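Local coordinates for protein ATP-dependent CLP protease, putative (PDB 2F6I) that probably hydrolyses proteins to small peptides, as the catalytic domain of an ATP-dependent Clp serine protease of the malaria parasite, at residues R40-T45 and I57-Y62; E177-R182 and K192-I197; M186-A191 and D198-T203. All blocks are in the same frame, centred on the assembly; numbering follows the deposited sequence.

Contact 1: residues R40-T45 and I57-Y62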
loop_
_atom_site.group_PDB
_atom_site.type_symbol
_atom_site.label_atom_id
_atom_site.label_comp_id
_atom_site.label_asym_id
_atom_site.label_seq_id
_atom_site.Cartn_x
_atom_site.Cartn_y
_atom_site.Cartn_z
ATOM N N ARG C 40 -36.069 18.680 21.911
ATOM C CA ARG C 40 -36.788 18.012 20.833
ATOM C C ARG C 40 -36.268 18.394 19.455
ATOM O O ARG C 40 -36.998 18.320 18.468
ATOM C CB ARG C 40 -38.277 18.343 20.912
ATOM C CG ARG C 40 -38.920 17.986 22.229
ATOM C CD ARG C 40 -40.208 17.232 21.984
ATOM N NE ARG C 40 -40.225 15.997 22.749
ATOM C CZ ARG C 40 -40.882 14.904 22.389
ATOM N NH1 ARG C 40 -41.584 14.884 21.266
ATOM N NH2 ARG C 40 -40.830 13.825 23.153
ATOM N N ILE C 41 -35.007 18.795 19.383
ATOM C CA ILE C 41 -34.417 19.192 18.115
ATOM C C ILE C 41 -33.314 18.224 17.696
ATOM O O ILE C 41 -32.354 18.001 18.427
ATOM C CB ILE C 41 -33.873 20.632 18.213
ATOM C CG1 ILE C 41 -35.024 21.574 18.582
ATOM C CG2 ILE C 41 -33.235 21.051 16.896
ATOM C CD1 ILE C 41 -34.626 23.023 18.766
ATOM N N ILE C 42 -33.470 17.644 16.511
ATOM C CA ILE C 42 -32.512 16.679 15.989
ATOM C C ILE C 42 -31.917 17.113 14.656
ATOM O O ILE C 42 -32.548 17.834 13.882
ATOM C CB ILE C 42 -33.178 15.298 15.782
ATOM C CG1 ILE C 42 -33.596 14.714 17.127
ATOM C CG2 ILE C 42 -32.220 14.349 15.068
ATOM C CD1 ILE C 42 -34.276 13.367 17.008
ATOM N N TYR C 43 -30.696 16.656 14.395
ATOM C CA TYR C 43 -30.016 16.969 13.150
ATOM C C TYR C 43 -29.794 15.713 12.318
ATOM O O TYR C 43 -29.314 14.697 12.818
ATOM C CB TYR C 43 -28.658 17.624 13.413
ATOM C CG TYR C 43 -28.727 19.005 14.014
ATOM C CD1 TYR C 43 -29.141 19.195 15.329
ATOM C CD2 TYR C 43 -28.368 20.127 13.266
ATOM C CE1 TYR C 43 -29.194 20.467 15.888
ATOM C CE2 TYR C 43 -28.419 21.402 13.814
ATOM C CZ TYR C 43 -28.833 21.565 15.124
ATOM O OH TYR C 43 -28.888 22.826 15.672
ATOM N N LEU C 44 -30.171 15.788 11.048
ATOM C CA LEU C 44 -29.974 14.694 10.111
ATOM C C LEU C 44 -29.058 15.342 9.087
ATOM O O LEU C 44 -29.477 15.682 7.982
ATOM C CB LEU C 44 -31.300 14.276 9.471
ATOM C CG LEU C 44 -31.234 13.222 8.359
ATOM C CD1 LEU C 44 -30.489 11.997 8.847
ATOM C CD2 LEU C 44 -32.644 12.848 7.922
ATOM N N THR C 45 -27.805 15.538 9.484
ATOM C CA THR C 45 -26.823 16.186 8.627
ATOM C C THR C 45 -25.705 15.267 8.155
ATOM O O THR C 45 -24.630 15.729 7.780
ATOM C CB THR C 45 -26.203 17.404 9.345
ATOM O OG1 THR C 45 -25.677 16.996 10.615
ATOM C CG2 THR C 45 -27.258 18.482 9.563
ATOM N N ILE C 57 -33.246 6.693 14.739
ATOM C CA ILE C 57 -34.402 5.919 15.170
ATOM C C ILE C 57 -34.416 5.829 16.694
ATOM O O ILE C 57 -35.450 6.048 17.325
ATOM C CB ILE C 57 -34.383 4.499 14.564
ATOM C CG1 ILE C 57 -34.669 4.582 13.064
ATOM C CG2 ILE C 57 -35.416 3.613 15.254
ATOM C CD1 ILE C 57 -34.624 3.249 12.352
ATOM N N SER C 58 -33.267 5.513 17.282
ATOM C CA SER C 58 -33.166 5.421 18.736
ATOM C C SER C 58 -33.640 6.724 19.357
ATOM O O SER C 58 -34.445 6.730 20.290
ATOM C CB SER C 58 -31.719 5.168 19.163
ATOM O OG SER C 58 -31.298 3.877 18.773
ATOM N N GLN C 59 -33.128 7.825 18.820
ATOM C CA GLN C 59 -33.460 9.158 19.297
ATOM C C GLN C 59 -34.938 9.498 19.155
ATOM O O GLN C 59 -35.529 10.094 20.057
ATOM C CB GLN C 59 -32.598 10.186 18.562
ATOM C CG GLN C 59 -31.156 10.199 19.052
ATOM C CD GLN C 59 -30.174 10.644 17.993
ATOM O OE1 GLN C 59 -30.404 11.624 17.284
ATOM N NE2 GLN C 59 -29.061 9.928 17.886
ATOM N N LEU C 60 -35.535 9.119 18.030
ATOM C CA LEU C 60 -36.948 9.392 17.808
ATOM C C LEU C 60 -37.788 8.611 18.809
ATOM O O LEU C 60 -38.672 9.172 19.462
ATOM C CB LEU C 60 -37.351 9.024 16.376
ATOM C CG LEU C 60 -36.816 9.959 15.284
ATOM C CD1 LEU C 60 -37.083 9.375 13.910
ATOM C CD2 LEU C 60 -37.465 11.321 15.426
ATOM N N LEU C 61 -37.500 7.319 18.939
ATOM C CA LEU C 61 -38.233 6.475 19.876
ATOM C C LEU C 61 -38.062 6.990 21.301
ATOM O O LEU C 61 -38.997 6.951 22.100
ATOM C CB LEU C 61 -37.748 5.025 19.785
ATOM C CG LEU C 61 -38.056 4.288 18.480
ATOM C CD1 LEU C 61 -37.400 2.919 18.495
ATOM C CD2 LEU C 61 -39.559 4.157 18.311
ATOM N N TYR C 62 -36.866 7.478 21.614
ATOM C CA TYR C 62 -36.596 7.997 22.948
ATOM C C TYR C 62 -37.433 9.231 23.235
ATOM O O TYR C 62 -38.104 9.305 24.262
ATOM C CB TYR C 62 -35.110 8.336 23.110
ATOM C CG TYR C 62 -34.791 9.008 24.430
ATOM C CD1 TYR C 62 -34.876 10.393 24.570
ATOM C CD2 TYR C 62 -34.441 8.256 25.550
ATOM C CE1 TYR C 62 -34.621 11.012 25.790
ATOM C CE2 TYR C 62 -34.186 8.866 26.776
ATOM C CZ TYR C 62 -34.278 10.244 26.888
ATOM O OH TYR C 62 -34.031 10.854 28.099
#
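The apolar part of this contact is carried by Ile42, whose CD1 reaches from strand 41-44 to one turn of helix 50-66. There it lies 3.9 Å from Gln59 CB and 4.1 Å from Leu60 CD2, touching the base of one side chain and a branch of the next. With CG1 beside the backbone N (chi1 -65°) and CD1 extended beyond it, the longer arm of the isoleucine reaches across to the helix and meets both side chains at a slant, while the shorter arm, CG2, stays nearer the strand. A beta-branched residue fits this place because it suits the extended backbone and still sends a methyl across the gap, which is 8.3 Å between Ile42 CA and Gln59 CA.

Strand 41-44, helix 50-66 and strand 71-77 form a beta-alpha-beta crossover, the first of the parallel sheet in this ClpP domain. Backbone hydrogen bonds tie Ile42 to Lys72 and Tyr74 of the next strand, while its side chain projects from the sheet toward the helix. Leu56 and Leu63 meet it one turn before and after.

The polar end of Gln59 adds only a van der Waals approach: OE1 passes 4.0 Å from Ile42 CG2, while the methylenes of the residue behave as part of the hydrophobic layer. Phe37 packs on both Ile42 and Gln59. Just upstream, Arg40, with positive phi, is the C-prime residue of the Schellman motif that ends helix 30-37 and turns the chain into the strand, and its guanidinium reaches Ser97 OG through NH1.

Contact 2: residues E177-R182 and K192-I197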
loop_
_atom_site.group_PDB
_atom_site.type_symbol
_atom_site.label_atom_id
_atom_site.label_comp_id
_atom_site.label_asym_id
_atom_site.label_seq_id
_atom_site.Cartn_x
_atom_site.Cartn_y
_atom_site.Cartn_z
ATOM N N GLU C 177 -40.354 9.917 -11.256
ATOM C CA GLU C 177 -39.337 9.098 -11.893
ATOM C C GLU C 177 -38.595 9.840 -13.001
ATOM O O GLU C 177 -37.365 9.816 -13.054
ATOM C CB GLU C 177 -39.966 7.817 -12.437
ATOM C CG GLU C 177 -39.003 6.936 -13.199
ATOM C CD GLU C 177 -39.442 5.490 -13.216
ATOM O OE1 GLU C 177 -40.658 5.239 -13.368
ATOM O OE2 GLU C 177 -38.570 4.606 -13.085
ATOM N N LYS C 178 -39.337 10.497 -13.884
ATOM C CA LYS C 178 -38.714 11.241 -14.971
ATOM C C LYS C 178 -37.747 12.274 -14.396
ATOM O O LYS C 178 -36.613 12.397 -14.856
ATOM C CB LYS C 178 -39.780 11.933 -15.823
ATOM N N ASP C 179 -38.199 13.008 -13.383
ATOM C CA ASP C 179 -37.362 14.024 -12.758
ATOM C C ASP C 179 -36.117 13.434 -12.109
ATOM O O ASP C 179 -35.032 14.005 -12.204
ATOM C CB ASP C 179 -38.156 14.820 -11.719
ATOM C CG ASP C 179 -39.172 15.749 -12.352
ATOM O OD1 ASP C 179 -38.872 16.299 -13.435
ATOM O OD2 ASP C 179 -40.260 15.940 -11.768
ATOM N N SER C 180 -36.270 12.291 -11.452
ATOM C CA SER C 180 -35.137 11.646 -10.805
ATOM C C SER C 180 -34.083 11.224 -11.827
ATOM O O SER C 180 -32.893 11.499 -11.658
ATOM C CB SER C 180 -35.599 10.419 -10.019
ATOM O OG SER C 180 -34.498 9.781 -9.390
ATOM N N ASP C 181 -34.529 10.561 -12.891
ATOM C CA ASP C 181 -33.622 10.085 -13.928
ATOM C C ASP C 181 -32.837 11.184 -14.633
ATOM O O ASP C 181 -31.804 10.911 -15.242
ATOM C CB ASP C 181 -34.385 9.267 -14.976
ATOM C CG ASP C 181 -35.019 8.018 -14.395
ATOM O OD1 ASP C 181 -34.395 7.386 -13.513
ATOM O OD2 ASP C 181 -36.135 7.660 -14.831
ATOM N N ARG C 182 -33.314 12.422 -14.555
ATOM C CA ARG C 182 -32.616 13.514 -15.218
ATOM C C ARG C 182 -31.820 14.409 -14.272
ATOM O O ARG C 182 -31.483 15.538 -14.622
ATOM C CB ARG C 182 -33.605 14.355 -16.043
ATOM C CG ARG C 182 -34.647 15.129 -15.244
ATOM C CD ARG C 182 -35.718 15.702 -16.174
ATOM N NE ARG C 182 -36.656 16.591 -15.489
ATOM C CZ ARG C 182 -36.451 17.892 -15.289
ATOM N NH1 ARG C 182 -35.338 18.466 -15.723
ATOM N NH2 ARG C 182 -37.359 18.616 -14.648
ATOM N N LYS C 192 -41.075 23.944 -3.195
ATOM C CA LYS C 192 -42.398 24.216 -2.654
ATOM C C LYS C 192 -43.465 23.968 -3.716
ATOM O O LYS C 192 -44.473 23.311 -3.458
ATOM C CB LYS C 192 -42.480 25.662 -2.172
ATOM C CG LYS C 192 -43.859 26.069 -1.691
ATOM C CD LYS C 192 -43.882 27.536 -1.317
ATOM C CE LYS C 192 -45.263 27.968 -0.874
ATOM N NZ LYS C 192 -45.268 29.405 -0.490
ATOM N N GLN C 193 -43.233 24.497 -4.912
ATOM C CA GLN C 193 -44.168 24.335 -6.018
ATOM C C GLN C 193 -44.318 22.862 -6.378
ATOM O O GLN C 193 -45.362 22.440 -6.881
ATOM C CB GLN C 193 -43.677 25.114 -7.238
ATOM C CG GLN C 193 -43.428 26.588 -6.963
ATOM C CD GLN C 193 -42.816 27.303 -8.150
ATOM O OE1 GLN C 193 -41.803 26.864 -8.700
ATOM N NE2 GLN C 193 -43.424 28.418 -8.550
ATOM N N TYR C 194 -43.271 22.086 -6.114
ATOM C CA TYR C 194 -43.274 20.658 -6.408
ATOM C C TYR C 194 -44.113 19.935 -5.358
ATOM O O TYR C 194 -44.657 18.861 -5.614
ATOM C CB TYR C 194 -41.845 20.117 -6.378
ATOM C CG TYR C 194 -41.626 18.848 -7.177
ATOM C CD1 TYR C 194 -41.368 18.900 -8.547
ATOM C CD2 TYR C 194 -41.657 17.599 -6.561
ATOM C CE1 TYR C 194 -41.140 17.741 -9.283
ATOM C CE2 TYR C 194 -41.432 16.432 -7.288
ATOM C CZ TYR C 194 -41.172 16.510 -8.647
ATOM O OH TYR C 194 -40.930 15.360 -9.364
ATOM N N GLY C 195 -44.208 20.529 -4.172
ATOM C CA GLY C 195 -44.985 19.926 -3.103
ATOM C C GLY C 195 -44.147 19.185 -2.075
ATOM O O GLY C 195 -44.675 18.378 -1.305
ATOM N N ILE C 196 -42.843 19.455 -2.059
ATOM C CA ILE C 196 -41.932 18.812 -1.113
ATOM C C ILE C 196 -41.929 19.551 0.222
ATOM O O ILE C 196 -41.893 18.931 1.281
ATOM C CB ILE C 196 -40.494 18.753 -1.679
ATOM C CG1 ILE C 196 -40.460 17.811 -2.885
ATOM C CG2 ILE C 196 -39.518 18.280 -0.604
ATOM C CD1 ILE C 196 -39.134 17.784 -3.616
ATOM N N ILE C 197 -41.961 20.876 0.165
ATOM C CA ILE C 197 -41.992 21.692 1.375
ATOM C C ILE C 197 -43.190 22.627 1.296
ATOM O O ILE C 197 -43.691 22.917 0.211
ATOM C CB ILE C 197 -40.713 22.543 1.535
ATOM C CG1 ILE C 197 -40.526 23.440 0.309
ATOM C CG2 ILE C 197 -39.511 21.636 1.747
ATOM C CD1 ILE C 197 -39.346 24.379 0.402
#
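A single hydrogen bond joins these segments: Tyr194 OH donates to Asp179 OD2 at 2.6 Å, a short bond between two side chains that approach from opposite directions. The carboxylate oxygen sits at the edge of the phenol ring and in its plane, and OD2 is used through its anti lone pair, away from OD1. Carboxylate and ring planes are turned 57° apart. Tyr194 has its CG anti to the backbone N (chi1 -157°), which sends the ring out from helix 188-194 toward helix 173-181 and carries the hydroxyl across a gap of 10.9 Å between Asp179 CA and Tyr194 CA. Tyrosine suits the place because it combines this reach with a polar tip, and its ring also rests on Thr175, Ile176 and Ile133.

In peptidase family S14, to which this domain belongs, catalysis uses a Ser-His-Asp triad. Asp179 is probably not the triad acid, but it lies in the neighbourhood of the predicted active site, its side chain about 8 Å from that of His134.

Ionic contacts engage the other carboxylate oxygen. Arg182, three residues further along the chain, meets Asp179 side-on, with NE and NH2 each 3.0 Å from Asp179 OD1. Both bonds converge on this one oxygen and are bent, near 140° at the hydrogen. NE uses the anti lone pair of OD1, whereas NH2 comes from above the carboxylate plane. Between them, Tyr194 and Arg182 fix the rotation of the carboxylate.

At the C-terminal end of helix 188-194, Gly195 at positive phi closes it with a Schellman motif, two bonds running back into the last turn; glycine has no side chain to press on Tyr194 O.

Contact 3: residues M186-A191 and D198-T203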
loop_
_atom_site.group_PDB
_atom_site.type_symbol
_atom_site.label_atom_id
_atom_site.label_comp_id
_atom_site.label_asym_id
_atom_site.label_seq_id
_atom_site.Cartn_x
_atom_site.Cartn_y
_atom_site.Cartn_z
ATOM N N MET C 186 -33.591 21.370 -7.640
ATOM C CA MET C 186 -34.579 22.420 -7.420
ATOM C C MET C 186 -34.072 23.408 -6.381
ATOM O O MET C 186 -33.230 23.068 -5.557
ATOM C CB MET C 186 -35.893 21.820 -6.906
ATOM C CG MET C 186 -36.599 20.892 -7.868
ATOM S SD MET C 186 -37.992 20.055 -7.076
ATOM C CE MET C 186 -37.380 18.378 -6.975
ATOM N N ASN C 187 -34.573 24.637 -6.433
ATOM C CA ASN C 187 -34.202 25.624 -5.432
ATOM C C ASN C 187 -35.361 25.588 -4.439
ATOM O O ASN C 187 -36.367 24.919 -4.686
ATOM C CB ASN C 187 -34.042 27.025 -6.038
ATOM C CG ASN C 187 -35.308 27.531 -6.712
ATOM O OD1 ASN C 187 -36.406 27.435 -6.163
ATOM N ND2 ASN C 187 -35.152 28.092 -7.906
ATOM N N ALA C 188 -35.225 26.293 -3.322
ATOM C CA ALA C 188 -36.264 26.306 -2.295
ATOM C C ALA C 188 -37.678 26.468 -2.856
ATOM O O ALA C 188 -38.561 25.648 -2.589
ATOM C CB ALA C 188 -35.978 27.411 -1.283
ATOM N N LEU C 189 -37.884 27.528 -3.630
ATOM C CA LEU C 189 -39.188 27.815 -4.213
ATOM C C LEU C 189 -39.699 26.704 -5.128
ATOM O O LEU C 189 -40.863 26.304 -5.042
ATOM C CB LEU C 189 -39.136 29.135 -4.983
ATOM C CG LEU C 189 -40.474 29.601 -5.565
ATOM C CD1 LEU C 189 -41.524 29.668 -4.457
ATOM C CD2 LEU C 189 -40.297 30.962 -6.229
ATOM N N GLU C 190 -38.836 26.206 -6.004
ATOM C CA GLU C 190 -39.237 25.146 -6.917
ATOM C C GLU C 190 -39.637 23.903 -6.127
ATOM O O GLU C 190 -40.510 23.141 -6.549
ATOM C CB GLU C 190 -38.096 24.827 -7.884
ATOM C CG GLU C 190 -37.657 26.035 -8.700
ATOM C CD GLU C 190 -36.575 25.711 -9.716
ATOM O OE1 GLU C 190 -35.540 25.129 -9.324
ATOM O OE2 GLU C 190 -36.758 26.049 -10.907
ATOM N N ALA C 191 -39.004 23.712 -4.974
ATOM C CA ALA C 191 -39.304 22.570 -4.119
ATOM C C ALA C 191 -40.713 22.719 -3.558
ATOM O O ALA C 191 -41.457 21.746 -3.453
ATOM C CB ALA C 191 -38.293 22.484 -2.983
ATOM N N ASP C 198 -43.643 23.103 2.448
ATOM C CA ASP C 198 -44.792 23.995 2.493
ATOM C C ASP C 198 -44.407 25.461 2.346
ATOM O O ASP C 198 -45.136 26.237 1.731
ATOM C CB ASP C 198 -45.556 23.787 3.798
ATOM C CG ASP C 198 -45.926 22.337 4.021
ATOM O OD1 ASP C 198 -46.630 21.764 3.163
ATOM O OD2 ASP C 198 -45.511 21.769 5.051
ATOM N N GLU C 199 -43.264 25.847 2.903
ATOM C CA GLU C 199 -42.842 27.236 2.801
ATOM C C GLU C 199 -41.341 27.468 2.883
ATOM O O GLU C 199 -40.603 26.682 3.477
ATOM C CB GLU C 199 -43.548 28.075 3.870
ATOM C CG GLU C 199 -43.514 27.475 5.260
ATOM C CD GLU C 199 -44.314 28.289 6.260
ATOM O OE1 GLU C 199 -45.497 28.582 5.975
ATOM O OE2 GLU C 199 -43.764 28.632 7.332
ATOM N N VAL C 200 -40.907 28.561 2.265
ATOM C CA VAL C 200 -39.505 28.952 2.250
ATOM C C VAL C 200 -39.301 30.010 3.327
ATOM O O VAL C 200 -39.888 31.087 3.262
ATOM C CB VAL C 200 -39.107 29.552 0.884
ATOM C CG1 VAL C 200 -37.656 30.008 0.921
ATOM C CG2 VAL C 200 -39.321 28.522 -0.219
ATOM N N ILE C 201 -38.473 29.701 4.317
ATOM C CA ILE C 201 -38.213 30.639 5.400
ATOM C C ILE C 201 -37.591 31.933 4.890
ATOM O O ILE C 201 -36.619 31.913 4.134
ATOM C CB ILE C 201 -37.283 30.015 6.457
ATOM C CG1 ILE C 201 -37.951 28.773 7.056
ATOM C CG2 ILE C 201 -36.973 31.031 7.549
ATOM C CD1 ILE C 201 -37.037 27.931 7.923
ATOM N N GLU C 202 -38.170 33.058 5.298
ATOM C CA GLU C 202 -37.672 34.367 4.899
ATOM C C GLU C 202 -36.398 34.628 5.687
ATOM O O GLU C 202 -36.293 34.275 6.860
ATOM C CB GLU C 202 -38.710 35.447 5.193
ATOM N N THR C 203 -35.434 35.259 5.039
ATOM C CA THR C 203 -34.156 35.529 5.665
ATOM C C THR C 203 -33.778 36.996 5.485
ATOM O O THR C 203 -34.362 37.689 4.657
ATOM C CB THR C 203 -33.099 34.585 5.033
ATOM O OG1 THR C 203 -32.938 33.432 5.866
ATOM C CG2 THR C 203 -31.781 35.274 4.824
#
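Ala188 and Val200 make the tight part of this contact, where the first turn of helix 188-194 lies against strand 199-200. Ala188 CB sits in the fork of the valine, 3.7 Å from Val200 CG2 and 3.8 Å from Val200 CG1, so both branches share one methyl. The small residue lets the backbones come close, with Ala188 CA 6.2 Å from Val200 CA. Val200 CG2 continues past the methyl onto the helix backbone, 3.8 Å from Leu189 N. Because CG1 is anti to the backbone N (chi1 177°) and CG2 lies beside it, both methyls spread toward the helix and straddle the alanine methyl.

On the looser side, the Leu189 side chain comes no nearer to 198-203 than 4.8 Å and lies at the partly exposed margin, where Phe210 packs on it and on Ala188. Asp198 and Glu199 turn away from the helix; Asp198 is held by a salt bridge from its OD1 to Arg123 NH2. At the subunit interface, Ile201 packs on Tyr94 of a neighbouring subunit.

The helix start is kept in place by reciprocal bonds. Asn187 OD1 accepts from Glu190 N at 2.7 Å, and Glu190 OE1 accepts from Asn187 N at 3.1 Å. Asparagine is a good N-cap because its short side chain sets a carbonyl oxygen by the first free N-H groups of the helix, and glutamate is long enough to reach back. This is a capping box, which here opens the short helix that leads the ClpP chain into strand 199-200, the last strand of the parallel sheet within this chain.

Overall arrangement
From the N terminus, contact 1 comes first and closes a short loop between 40-45 and 57-62 within the opening beta-alpha-beta unit. It is complete before the other two begin. Contact 2 opens at 177-182, contact 3 at 186-191; contact 2 then closes at 192-197 and contact 3 at 198-203, so their segments alternate and the two cross. Both use helix 188-194, whose one end faces helix 173-181 and the other strand 199-200. Contacts 1 and 3 lie on opposite sides of the chain's centre, about 24 Å apart between centres, at the two strands that are outermost in the same parallel sheet within this chain.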